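Local coordinates for STING-associated CdnE c-di-GMP synthase (Flavobacteriaceae, PDB 6WT8), which synthesises the cyclic dinucleotide c-di-GMP, the signal probably sensed by its partner STING in bacterial CBASS anti-phage defence, at residues N71-H76 against L167-T172; D106-T111 against K217-Y222; K159-K164 against V197-Y202; V176-E179 against S183-V186. One frame throughout, in Å; residues are numbered along the deposited sequence.

In the fold
All four contacts build one side of the nucleotidyltransferase core, around its mixed sheet. Interactions 2 and 3 are wholly buried and rest on methyl contacts: interaction 2 joins strands 106-112 and 218-221 over strand 192-204, and interaction 3 seats helix 154-172 on that same strand. Their centres lie about 8 Å apart. Interaction 1 uses helix 154-172 again, now against helix 60-81, and grades from an apolar side at the sheet to a more open His-Thr contact. Interaction 4, also partly exposed, is a hairpin at the sheet's edge and alone relies on backbone hydrogen bonds across its segments. Val197, from interaction 3, touches Val73 and Leu169 of interaction 1.

Interaction 1 of 4, residues N71-H76 against L167-T172; sequences NKVEAH and LVLSST
Helices 60-81 and 154-172 lie together on one face of the central sheet, and they meet through Val73 and His76 on the first and Val168, Leu169 and Thr172 on the second. The axes of segments 71-76 and 167-172 approach to 10.7 Å, with N-to-C directions at 119°, a spacing bridged mainly by side chains. On the side nearer the sheet, Val73 CG1 meets Leu169 CD2 at 3.8 Å, the two side chains crossing at about a right angle. A valine and a leucine suit this level, because both also pack on strand 184-189, where Val73 touches Val188 and Leu169 touches Ile184 and Val186.

Farther from the sheet the chemistry changes. Thr172 CG2 sits over one face of the His76 imidazole, 3.5 Å from the ring centroid and 16° off its normal, a CH-pi contact displaced toward the rim, so that NE2 is the ring atom closest to the methyl, at 3.4 Å. Threonine fits because its two branches do different work: with OG1 beside its own backbone N (chi1 -59°), the methyl is delivered to the histidine while OG1 turns back to Val168 O at 2.9 Å. Ser171 OG bonds to Val168 O as well, also at 2.9 Å, from the opposite face of the carbonyl plane, so two side-chain hydroxyls grip this oxygen in the C-terminal part of helix 154-172. Val168 CG1 lies 4.0 Å from His76 O. The whole is a helix-helix contact in the alpha-beta layer of a Pol-beta-like nucleotidyltransferase fold.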
loop_
_atom_site.group_PDB
_atom_site.type_symbol
_atom_site.label_atom_id
_atom_site.label_comp_id
_atom_site.label_asym_id
_atom_site.label_seq_id
_atom_site.Cartn_x
_atom_site.Cartn_y
_atom_site.Cartn_z
ATOM N N ASN A 71 -0.251 -0.441 -18.364
ATOM C CA ASN A 71 -1.098 0.248 -19.354
ATOM C C ASN A 71 -1.164 -0.521 -20.680
ATOM O O ASN A 71 -2.224 -0.554 -21.341
ATOM C CB ASN A 71 -0.572 1.661 -19.641
ATOM C CG ASN A 71 -0.803 2.629 -18.480
ATOM O OD1 ASN A 71 -1.582 2.372 -17.573
ATOM N ND2 ASN A 71 -0.108 3.779 -18.517
ATOM N N LYS A 72 -0.039 -1.095 -21.120
ATOM C CA LYS A 72 -0.040 -1.885 -22.353
ATOM C C LYS A 72 -0.948 -3.101 -22.212
ATOM O O LYS A 72 -1.719 -3.424 -23.136
ATOM C CB LYS A 72 1.370 -2.323 -22.731
ATOM C CG LYS A 72 2.197 -1.114 -23.091
ATOM C CD LYS A 72 3.515 -1.504 -23.673
ATOM C CE LYS A 72 4.248 -0.231 -24.160
ATOM N NZ LYS A 72 5.477 -0.582 -24.965
ATOM N N VAL A 73 -0.871 -3.801 -21.066
ATOM C CA VAL A 73 -1.788 -4.929 -20.823
ATOM C C VAL A 73 -3.241 -4.460 -20.858
ATOM O O VAL A 73 -4.121 -5.129 -21.453
ATOM C CB VAL A 73 -1.450 -5.595 -19.479
ATOM C CG1 VAL A 73 -2.404 -6.732 -19.167
ATOM C CG2 VAL A 73 -0.036 -6.166 -19.539
ATOM N N GLU A 74 -3.538 -3.356 -20.153
ATOM C CA GLU A 74 -4.903 -2.827 -20.130
ATOM C C GLU A 74 -5.448 -2.603 -21.531
ATOM O O GLU A 74 -6.618 -2.920 -21.786
ATOM C CB GLU A 74 -4.930 -1.495 -19.340
ATOM C CG GLU A 74 -6.347 -0.937 -19.339
ATOM C CD GLU A 74 -6.508 0.358 -18.541
ATOM O OE1 GLU A 74 -5.968 0.479 -17.434
ATOM O OE2 GLU A 74 -7.237 1.264 -19.032
ATOM N N ALA A 75 -4.636 -2.074 -22.452
ATOM C CA ALA A 75 -5.164 -1.791 -23.792
ATOM C C ALA A 75 -5.670 -3.070 -24.462
ATOM O O ALA A 75 -6.719 -3.074 -25.114
ATOM C CB ALA A 75 -4.091 -1.145 -24.669
ATOM N N HIS A 76 -4.951 -4.180 -24.288
ATOM C CA HIS A 76 -5.416 -5.446 -24.866
ATOM C C HIS A 76 -6.711 -5.927 -24.213
ATOM O O HIS A 76 -7.652 -6.372 -24.896
ATOM C CB HIS A 76 -4.331 -6.515 -24.714
ATOM C CG HIS A 76 -3.130 -6.263 -25.555
ATOM N ND1 HIS A 76 -3.161 -6.383 -26.931
ATOM C CD2 HIS A 76 -1.871 -5.869 -25.234
ATOM C CE1 HIS A 76 -1.971 -6.060 -27.426
ATOM N NE2 HIS A 76 -1.177 -5.724 -26.421
ATOM N N LEU A 167 -7.179 -16.115 -22.603
ATOM C CA LEU A 167 -7.046 -16.322 -24.041
ATOM C C LEU A 167 -6.407 -15.123 -24.727
ATOM O O LEU A 167 -5.503 -15.296 -25.560
ATOM C CB LEU A 167 -8.440 -16.601 -24.648
ATOM C CG LEU A 167 -9.007 -17.925 -24.149
ATOM C CD1 LEU A 167 -10.516 -17.988 -24.560
ATOM C CD2 LEU A 167 -8.307 -19.135 -24.701
ATOM N N VAL A 168 -6.886 -13.912 -24.421
ATOM C CA VAL A 168 -6.336 -12.716 -25.068
ATOM C C VAL A 168 -4.873 -12.535 -24.704
ATOM O O VAL A 168 -4.022 -12.275 -25.569
ATOM C CB VAL A 168 -7.164 -11.495 -24.651
ATOM C CG1 VAL A 168 -6.434 -10.200 -25.052
ATOM C CG2 VAL A 168 -8.472 -11.578 -25.315
ATOM N N LEU A 169 -4.551 -12.699 -23.408
ATOM C CA LEU A 169 -3.175 -12.435 -23.002
ATOM C C LEU A 169 -2.234 -13.502 -23.548
ATOM O O LEU A 169 -1.100 -13.200 -23.951
ATOM C CB LEU A 169 -3.109 -12.335 -21.464
ATOM C CG LEU A 169 -3.858 -11.109 -20.923
ATOM C CD1 LEU A 169 -4.034 -11.247 -19.388
ATOM C CD2 LEU A 169 -3.148 -9.778 -21.270
ATOM N N SER A 170 -2.682 -14.767 -23.582
ATOM C CA SER A 170 -1.819 -15.818 -24.101
ATOM C C SER A 170 -1.576 -15.668 -25.588
ATOM O O SER A 170 -0.573 -16.183 -26.090
ATOM C CB SER A 170 -2.441 -17.190 -23.840
ATOM O OG SER A 170 -2.477 -17.446 -22.463
ATOM N N SER A 171 -2.523 -15.073 -26.310
ATOM C CA SER A 171 -2.322 -14.870 -27.739
ATOM C C SER A 171 -1.462 -13.653 -28.039
ATOM O O SER A 171 -0.960 -13.535 -29.163
ATOM C CB SER A 171 -3.673 -14.754 -28.445
ATOM O OG SER A 171 -4.327 -13.555 -28.175
ATOM N N THR A 172 -1.234 -12.778 -27.060
ATOM C CA THR A 172 -0.496 -11.526 -27.199
ATOM C C THR A 172 0.921 -11.632 -26.670
ATOM O O THR A 172 1.865 -11.155 -27.313
ATOM C CB THR A 172 -1.217 -10.405 -26.436
ATOM O OG1 THR A 172 -2.539 -10.246 -26.938
ATOM C CG2 THR A 172 -0.451 -9.077 -26.545
#

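Interaction 2 of 4, residues D106-T111 against K217-Y222; sequences DLVQIT and KGIQIY
Apolar contact alone joins Ile219 to Val108 and Ile110, and it spans two strands that are not neighbours: strand 192-204 runs between them and pairs with both. Ile219 supplies both points of touch. Its CD1 meets Val108 CG1 tip to tip at 4.0 Å, and its CG2 lies at 3.8 Å from Ile110 CD1, these two side chains crossing at about a right angle. The division follows from the first torsion of Ile219: CG1 stands between the backbone N and the carbonyl carbon (chi1 59°), sending the long branch toward the valine while the short methyl serves the isoleucine. Ala200 of the intervening strand also touches Ile219, and its small side chain lets the larger ones meet above the strand. Branched aliphatics suit this fully buried site.

Polar bonding runs to other partners. Leu107 and Gln109 pair through their backbones with Val198, and Tyr222 probably does so with Thr199. On the other face of strand 106-112, the buried amide of Gln109 is bonded by His81 and Ser165. Lys217, the first residue of 217-222, makes a cation-pi contact with Tyr202. Apolar packing across a central strand of this kind belongs to the sheet core of the nucleotidyltransferase fold of CD-NTases.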
loop_
_atom_site.group_PDB
_atom_site.type_symbol
_atom_site.label_atom_id
_atom_site.label_comp_id
_atom_site.label_asym_id
_atom_site.label_seq_id
_atom_site.Cartn_x
_atom_site.Cartn_y
_atom_site.Cartn_z
ATOM N N ASP A 106 -0.306 -3.930 -9.642
ATOM C CA ASP A 106 -1.204 -4.939 -10.219
ATOM C C ASP A 106 -2.276 -4.234 -11.043
ATOM O O ASP A 106 -2.782 -3.159 -10.650
ATOM C CB ASP A 106 -1.996 -5.719 -9.151
ATOM C CG ASP A 106 -1.182 -6.551 -8.231
ATOM O OD1 ASP A 106 -0.082 -6.980 -8.568
ATOM O OD2 ASP A 106 -1.706 -6.843 -7.120
ATOM N N LEU A 107 -2.660 -4.847 -12.164
ATOM C CA LEU A 107 -3.812 -4.356 -12.909
ATOM C C LEU A 107 -5.076 -5.036 -12.382
ATOM O O LEU A 107 -5.106 -6.268 -12.221
ATOM C CB LEU A 107 -3.625 -4.679 -14.399
ATOM C CG LEU A 107 -4.797 -4.227 -15.319
ATOM C CD1 LEU A 107 -4.255 -3.987 -16.702
ATOM C CD2 LEU A 107 -5.900 -5.318 -15.404
ATOM N N VAL A 108 -6.115 -4.248 -12.080
ATOM C CA VAL A 108 -7.374 -4.794 -11.585
ATOM C C VAL A 108 -8.438 -4.527 -12.630
ATOM O O VAL A 108 -8.647 -3.366 -13.033
ATOM C CB VAL A 108 -7.771 -4.148 -10.241
ATOM C CG1 VAL A 108 -8.947 -4.923 -9.639
ATOM C CG2 VAL A 108 -6.620 -4.217 -9.281
ATOM N N GLN A 109 -9.155 -5.559 -13.055
ATOM C CA GLN A 109 -10.308 -5.374 -13.934
ATOM C C GLN A 109 -11.552 -5.787 -13.161
ATOM O O GLN A 109 -11.563 -6.835 -12.513
ATOM C CB GLN A 109 -10.142 -6.112 -15.245
ATOM C CG GLN A 109 -10.055 -7.611 -15.099
ATOM C CD GLN A 109 -9.814 -8.286 -16.448
ATOM O OE1 GLN A 109 -9.959 -7.688 -17.534
ATOM N NE2 GLN A 109 -9.460 -9.556 -16.373
ATOM N N ILE A 110 -12.546 -4.900 -13.092
ATOM C CA ILE A 110 -13.662 -5.036 -12.172
ATOM C C ILE A 110 -14.930 -5.045 -13.004
ATOM O O ILE A 110 -15.228 -4.062 -13.701
ATOM C CB ILE A 110 -13.656 -3.858 -11.167
ATOM C CG1 ILE A 110 -12.268 -3.687 -10.532
ATOM C CG2 ILE A 110 -14.699 -4.144 -10.122
ATOM C CD1 ILE A 110 -12.058 -2.288 -9.849
ATOM N N THR A 111 -15.716 -6.122 -12.925
ATOM C CA THR A 111 -16.968 -6.124 -13.664
ATOM C C THR A 111 -17.851 -4.966 -13.195
ATOM O O THR A 111 -17.863 -4.623 -12.006
ATOM C CB THR A 111 -17.671 -7.457 -13.467
ATOM O OG1 THR A 111 -17.824 -7.747 -12.060
ATOM C CG2 THR A 111 -16.892 -8.534 -14.188
ATOM N N LYS A 217 -14.690 2.555 -2.809
ATOM C CA LYS A 217 -15.252 1.358 -3.427
ATOM C C LYS A 217 -14.370 0.152 -3.151
ATOM O O LYS A 217 -13.137 0.235 -3.257
ATOM C CB LYS A 217 -15.391 1.555 -4.934
ATOM C CG LYS A 217 -16.371 2.604 -5.332
ATOM C CD LYS A 217 -16.597 2.659 -6.846
ATOM C CE LYS A 217 -17.262 1.400 -7.290
ATOM N NZ LYS A 217 -18.705 1.427 -7.660
ATOM N N GLY A 218 -14.995 -0.975 -2.776
ATOM C CA GLY A 218 -14.274 -2.192 -2.483
ATOM C C GLY A 218 -14.264 -3.131 -3.674
ATOM O O GLY A 218 -15.019 -2.942 -4.645
ATOM N N ILE A 219 -13.355 -4.103 -3.607
ATOM C CA ILE A 219 -13.396 -5.177 -4.597
ATOM C C ILE A 219 -13.471 -6.519 -3.903
ATOM O O ILE A 219 -12.976 -6.728 -2.792
ATOM C CB ILE A 219 -12.196 -5.139 -5.562
ATOM C CG1 ILE A 219 -10.840 -5.258 -4.814
ATOM C CG2 ILE A 219 -12.249 -3.846 -6.428
ATOM C CD1 ILE A 219 -9.654 -5.346 -5.771
ATOM N N GLN A 220 -14.079 -7.472 -4.613
ATOM C CA GLN A 220 -14.101 -8.886 -4.216
ATOM C C GLN A 220 -13.490 -9.646 -5.374
ATOM O O GLN A 220 -14.081 -9.735 -6.458
ATOM C CB GLN A 220 -15.528 -9.371 -3.890
ATOM C CG GLN A 220 -16.070 -8.716 -2.622
ATOM C CD GLN A 220 -17.332 -9.346 -2.113
ATOM O OE1 GLN A 220 -18.416 -8.774 -2.280
ATOM N NE2 GLN A 220 -17.232 -10.544 -1.492
ATOM N N ILE A 221 -12.295 -10.154 -5.145
ATOM C CA ILE A 221 -11.491 -10.781 -6.196
ATOM C C ILE A 221 -12.004 -12.181 -6.507
ATOM O O ILE A 221 -12.246 -12.994 -5.604
ATOM C CB ILE A 221 -10.030 -10.820 -5.740
ATOM C CG1 ILE A 221 -9.530 -9.370 -5.710
ATOM C CG2 ILE A 221 -9.137 -11.594 -6.711
ATOM C CD1 ILE A 221 -8.138 -9.202 -5.025
ATOM N N TYR A 222 -12.092 -12.503 -7.806
ATOM C CA TYR A 222 -12.513 -13.829 -8.251
ATOM C C TYR A 222 -11.390 -14.863 -8.166
ATOM O O TYR A 222 -10.296 -14.640 -8.678
ATOM C CB TYR A 222 -12.999 -13.734 -9.696
ATOM C CG TYR A 222 -13.492 -15.080 -10.234
ATOM C CD1 TYR A 222 -14.617 -15.671 -9.719
ATOM C CD2 TYR A 222 -12.794 -15.739 -11.222
ATOM C CE1 TYR A 222 -15.088 -16.907 -10.195
ATOM C CE2 TYR A 222 -13.257 -16.966 -11.717
ATOM C CZ TYR A 222 -14.383 -17.548 -11.166
ATOM O OH TYR A 222 -14.845 -18.766 -11.662
#

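Interaction 3 of 4, residues K159-K164 against V197-Y202; sequences KYVRLK and VVTATY
Thr199 and Val161 each extend a methyl opposite to their own backbone N: in Thr199 it is CG2, with OG1 held beside the N (chi1 -54°), and in Val161 it is CG1 (chi1 167°). The two methyls meet at 3.8 Å, the side chains slanting across each other. Thr199 CG2 also comes to 4.3 Å from the backbone N of Arg162, so the methyl also lies near the helix backbone. Short beta-branched residues suit such an interface, for they let helix and strand come close: the CA atoms of Arg162 and Thr199 are 6.4 Å apart.

Threonine serves two neighbours here. While its methyl faces the helix, its hydroxyl takes a hydrogen bond from Gln109 on the adjacent strand, which satisfies a buried polar group. Val161 likewise packs on Gln109, and on His81 of helix 60-81. Arg162 lies alongside the strand but spends its charge elsewhere: NE forms a salt bridge with Glu166 one turn on, within the same helix, and NH2 bonds to the carbonyl oxygen of Lys180, tying helix 154-172 to the following hairpin. Thr199 meanwhile seats that helix on the sheet, a helix-on-sheet layer of the kind found in Pol-beta-like nucleotidyltransferases.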
loop_
_atom_site.group_PDB
_atom_site.type_symbol
_atom_site.label_atom_id
_atom_site.label_comp_id
_atom_site.label_asym_id
_atom_site.label_seq_id
_atom_site.Cartn_x
_atom_site.Cartn_y
_atom_site.Cartn_z
ATOM N N LYS A 159 -16.112 -15.495 -14.166
ATOM C CA LYS A 159 -15.445 -16.619 -14.820
ATOM C C LYS A 159 -15.189 -16.325 -16.289
ATOM O O LYS A 159 -14.093 -16.558 -16.796
ATOM C CB LYS A 159 -16.314 -17.875 -14.627
ATOM C CG LYS A 159 -15.674 -19.101 -15.214
ATOM C CD LYS A 159 -16.524 -20.314 -14.871
ATOM C CE LYS A 159 -15.869 -21.544 -15.491
ATOM N NZ LYS A 159 -16.739 -22.767 -15.406
ATOM N N TYR A 160 -16.171 -15.749 -16.974
ATOM C CA TYR A 160 -16.012 -15.385 -18.374
ATOM C C TYR A 160 -14.869 -14.408 -18.576
ATOM O O TYR A 160 -14.031 -14.599 -19.471
ATOM C CB TYR A 160 -17.336 -14.792 -18.855
ATOM C CG TYR A 160 -17.297 -14.208 -20.214
ATOM C CD1 TYR A 160 -17.014 -14.982 -21.338
ATOM C CD2 TYR A 160 -17.574 -12.854 -20.394
ATOM C CE1 TYR A 160 -16.989 -14.420 -22.582
ATOM C CE2 TYR A 160 -17.563 -12.287 -21.631
ATOM C CZ TYR A 160 -17.268 -13.054 -22.727
ATOM O OH TYR A 160 -17.266 -12.476 -23.967
ATOM N N VAL A 161 -14.850 -13.321 -17.786
ATOM C CA VAL A 161 -13.780 -12.337 -17.948
ATOM C C VAL A 161 -12.421 -12.957 -17.631
ATOM O O VAL A 161 -11.441 -12.747 -18.366
ATOM C CB VAL A 161 -14.074 -11.110 -17.070
ATOM C CG1 VAL A 161 -12.843 -10.216 -16.975
ATOM C CG2 VAL A 161 -15.228 -10.311 -17.673
ATOM N N ARG A 162 -12.342 -13.791 -16.583
ATOM C CA ARG A 162 -11.070 -14.471 -16.306
ATOM C C ARG A 162 -10.597 -15.321 -17.483
ATOM O O ARG A 162 -9.434 -15.245 -17.881
ATOM C CB ARG A 162 -11.204 -15.313 -15.042
ATOM C CG ARG A 162 -10.013 -16.321 -14.783
ATOM C CD ARG A 162 -8.708 -15.588 -14.497
ATOM N NE ARG A 162 -7.581 -16.545 -14.541
ATOM C CZ ARG A 162 -6.743 -16.841 -13.540
ATOM N NH1 ARG A 162 -6.856 -16.230 -12.365
ATOM N NH2 ARG A 162 -5.772 -17.705 -13.751
ATOM N N LEU A 163 -11.482 -16.148 -18.029
ATOM C CA LEU A 163 -11.053 -17.055 -19.107
ATOM C C LEU A 163 -10.795 -16.294 -20.398
ATOM O O LEU A 163 -9.831 -16.608 -21.129
ATOM C CB LEU A 163 -12.101 -18.178 -19.326
ATOM C CG LEU A 163 -12.270 -19.095 -18.099
ATOM C CD1 LEU A 163 -13.367 -20.107 -18.381
ATOM C CD2 LEU A 163 -10.974 -19.829 -17.809
ATOM N N LYS A 164 -11.623 -15.289 -20.690
ATOM C CA LYS A 164 -11.393 -14.487 -21.880
ATOM C C LYS A 164 -10.055 -13.761 -21.795
ATOM O O LYS A 164 -9.309 -13.688 -22.784
ATOM C CB LYS A 164 -12.545 -13.515 -22.046
ATOM C CG LYS A 164 -12.543 -12.722 -23.337
ATOM C CD LYS A 164 -13.917 -12.039 -23.364
ATOM C CE LYS A 164 -14.232 -11.391 -24.706
ATOM N NZ LYS A 164 -14.500 -12.436 -25.739
ATOM N N VAL A 197 -2.646 -9.635 -13.258
ATOM C CA VAL A 197 -3.968 -9.175 -13.675
ATOM C C VAL A 197 -4.994 -9.818 -12.756
ATOM O O VAL A 197 -5.125 -11.047 -12.746
ATOM C CB VAL A 197 -4.227 -9.559 -15.144
ATOM C CG1 VAL A 197 -5.636 -9.279 -15.538
ATOM C CG2 VAL A 197 -3.240 -8.815 -16.068
ATOM N N VAL A 198 -5.695 -8.988 -11.991
ATOM C CA VAL A 198 -6.686 -9.404 -11.000
ATOM C C VAL A 198 -8.064 -9.129 -11.577
ATOM O O VAL A 198 -8.284 -8.065 -12.158
ATOM C CB VAL A 198 -6.434 -8.593 -9.714
ATOM C CG1 VAL A 198 -7.392 -8.966 -8.624
ATOM C CG2 VAL A 198 -4.975 -8.853 -9.272
ATOM N N THR A 199 -8.985 -10.089 -11.408
ATOM C CA THR A 199 -10.367 -9.974 -11.861
ATOM C C THR A 199 -11.261 -9.953 -10.628
ATOM O O THR A 199 -11.137 -10.827 -9.761
ATOM C CB THR A 199 -10.722 -11.124 -12.785
ATOM O OG1 THR A 199 -9.760 -11.185 -13.853
ATOM C CG2 THR A 199 -12.145 -11.025 -13.328
ATOM N N ALA A 200 -12.148 -8.967 -10.557
ATOM C CA ALA A 200 -12.931 -8.743 -9.355
ATOM C C ALA A 200 -14.278 -8.145 -9.704
ATOM O O ALA A 200 -14.523 -7.722 -10.834
ATOM C CB ALA A 200 -12.175 -7.784 -8.437
ATOM N N THR A 201 -15.170 -8.113 -8.721
ATOM C CA THR A 201 -16.353 -7.270 -8.826
ATOM C C THR A 201 -16.315 -6.210 -7.726
ATOM O O THR A 201 -15.521 -6.299 -6.787
ATOM C CB THR A 201 -17.612 -8.145 -8.736
ATOM O OG1 THR A 201 -18.771 -7.348 -9.047
ATOM C CG2 THR A 201 -17.764 -8.740 -7.351
ATOM N N TYR A 202 -17.153 -5.186 -7.847
ATOM C CA TYR A 202 -17.190 -4.165 -6.796
ATOM C C TYR A 202 -18.001 -4.618 -5.595
ATOM O O TYR A 202 -18.945 -5.396 -5.687
ATOM C CB TYR A 202 -17.838 -2.870 -7.299
ATOM C CG TYR A 202 -17.017 -2.058 -8.228
ATOM C CD1 TYR A 202 -15.832 -1.513 -7.806
ATOM C CD2 TYR A 202 -17.454 -1.863 -9.557
ATOM C CE1 TYR A 202 -15.048 -0.704 -8.654
ATOM C CE2 TYR A 202 -16.686 -1.085 -10.423
ATOM C CZ TYR A 202 -15.507 -0.511 -9.969
ATOM O OH TYR A 202 -14.701 0.294 -10.792
#

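Interaction 4 of 4, residues V176-E179 against S183-V186; sequences VDIE and SIYV
Val176-Asp177 and Ile184-Val186 run antiparallel, with Val176 and Val186 a non-hydrogen-bonded pair and Asp177 and Tyr185 a hydrogen-bonded one. In the latter, Asp177 N donates to Tyr185 O at 2.9 Å, and Tyr185 N donates to Asp177 O at 3.0 Å, the second bond nearly straight at 170°. The Tyr185 oxygen also receives a CA-H...O contact from Val176. Beyond this pair the strands part, and a water bridges the gap: it donates to Asp177 O and to Ser183 O, each at 2.6 Å, giving the Asp177 carbonyl a second donor.

Among the side chains, Val176 CG1 presses on Ile184 CG2 at 3.5 Å, tighter than usual van der Waals contact. Each methyl is placed anti to its backbone N, and Leu169 of helix 154-172 lies against both residues, so aliphatic side chains fit this covered side. Val186 adds a looser contact to Val176. The other face carries Asp177 and Tyr185, whose CB atoms lie 3.9 Å apart before their ends diverge; the tyrosine ring makes a cation-pi contact with Lys180. Aspartate suits the strand's end because its OD1 accepts from Glu179 N at 2.9 Å, on the anti side and 34° out of the carboxylate plane. That Asx turn starts the chain's reversal in a beta hairpin at the edge of the sheet.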
loop_
_atom_site.group_PDB
_atom_site.type_symbol
_atom_site.label_atom_id
_atom_site.label_comp_id
_atom_site.label_asym_id
_atom_site.label_seq_id
_atom_site.Cartn_x
_atom_site.Cartn_y
_atom_site.Cartn_z
ATOM N N VAL A 176 2.851 -16.264 -20.201
ATOM C CA VAL A 176 1.694 -15.929 -19.375
ATOM C C VAL A 176 1.390 -17.138 -18.498
ATOM O O VAL A 176 1.186 -18.242 -19.022
ATOM C CB VAL A 176 0.456 -15.603 -20.228
ATOM C CG1 VAL A 176 -0.769 -15.308 -19.343
ATOM C CG2 VAL A 176 0.719 -14.460 -21.097
ATOM N N ASP A 177 1.356 -16.937 -17.175
ATOM C CA ASP A 177 0.962 -17.968 -16.215
ATOM C C ASP A 177 -0.522 -17.838 -15.948
ATOM O O ASP A 177 -0.985 -16.827 -15.397
ATOM C CB ASP A 177 1.747 -17.840 -14.906
ATOM C CG ASP A 177 1.468 -18.980 -13.935
ATOM O OD1 ASP A 177 0.602 -19.840 -14.209
ATOM O OD2 ASP A 177 2.121 -19.007 -12.877
ATOM N N ILE A 178 -1.281 -18.836 -16.399
ATOM C CA ILE A 178 -2.717 -18.851 -16.226
ATOM C C ILE A 178 -3.146 -19.810 -15.127
ATOM O O ILE A 178 -4.362 -19.996 -14.921
ATOM C CB ILE A 178 -3.466 -19.188 -17.529
ATOM C CG1 ILE A 178 -3.159 -20.635 -17.914
ATOM C CG2 ILE A 178 -3.156 -18.188 -18.625
ATOM C CD1 ILE A 178 -4.162 -21.278 -18.893
ATOM N N GLU A 179 -2.200 -20.367 -14.379
ATOM C CA GLU A 179 -2.546 -21.382 -13.385
ATOM C C GLU A 179 -2.766 -20.854 -11.970
ATOM O O GLU A 179 -3.167 -21.645 -11.105
ATOM C CB GLU A 179 -1.470 -22.487 -13.366
ATOM C CG GLU A 179 -1.437 -23.271 -14.667
ATOM C CD GLU A 179 -2.817 -23.819 -15.044
ATOM O OE1 GLU A 179 -3.566 -24.226 -14.126
ATOM O OE2 GLU A 179 -3.171 -23.840 -16.249
ATOM N N SER A 183 -4.896 -14.501 -9.884
ATOM C CA SER A 183 -4.446 -13.539 -10.905
ATOM C C SER A 183 -3.904 -14.307 -12.105
ATOM O O SER A 183 -3.597 -15.506 -12.027
ATOM C CB SER A 183 -3.370 -12.547 -10.377
ATOM O OG SER A 183 -2.186 -13.300 -10.067
ATOM N N ILE A 184 -3.729 -13.569 -13.198
ATOM C CA ILE A 184 -2.981 -13.996 -14.378
ATOM C C ILE A 184 -1.647 -13.253 -14.392
ATOM O O ILE A 184 -1.636 -12.036 -14.237
ATOM C CB ILE A 184 -3.777 -13.694 -15.658
ATOM C CG1 ILE A 184 -5.114 -14.461 -15.677
ATOM C CG2 ILE A 184 -2.944 -14.110 -16.918
ATOM C CD1 ILE A 184 -6.106 -13.823 -16.706
ATOM N N TYR A 185 -0.534 -13.945 -14.585
ATOM C CA TYR A 185 0.772 -13.296 -14.510
ATOM C C TYR A 185 1.323 -13.139 -15.926
ATOM O O TYR A 185 1.492 -14.127 -16.639
ATOM C CB TYR A 185 1.745 -14.123 -13.660
ATOM C CG TYR A 185 2.881 -13.345 -13.004
ATOM C CD1 TYR A 185 2.674 -12.056 -12.512
ATOM C CD2 TYR A 185 4.129 -13.917 -12.834
ATOM C CE1 TYR A 185 3.703 -11.338 -11.870
ATOM C CE2 TYR A 185 5.167 -13.223 -12.205
ATOM C CZ TYR A 185 4.952 -11.941 -11.720
ATOM O OH TYR A 185 5.976 -11.244 -11.090
ATOM N N VAL A 186 1.559 -11.895 -16.349
ATOM C CA VAL A 186 1.939 -11.583 -17.722
ATOM C C VAL A 186 3.365 -11.080 -17.759
ATOM O O VAL A 186 3.699 -10.134 -17.041
ATOM C CB VAL A 186 1.011 -10.521 -18.318
ATOM C CG1 VAL A 186 1.393 -10.263 -19.764
ATOM C CG2 VAL A 186 -0.433 -10.992 -18.169
HETATM O O HOH W 1 -2.281 -17.394 -13.173
#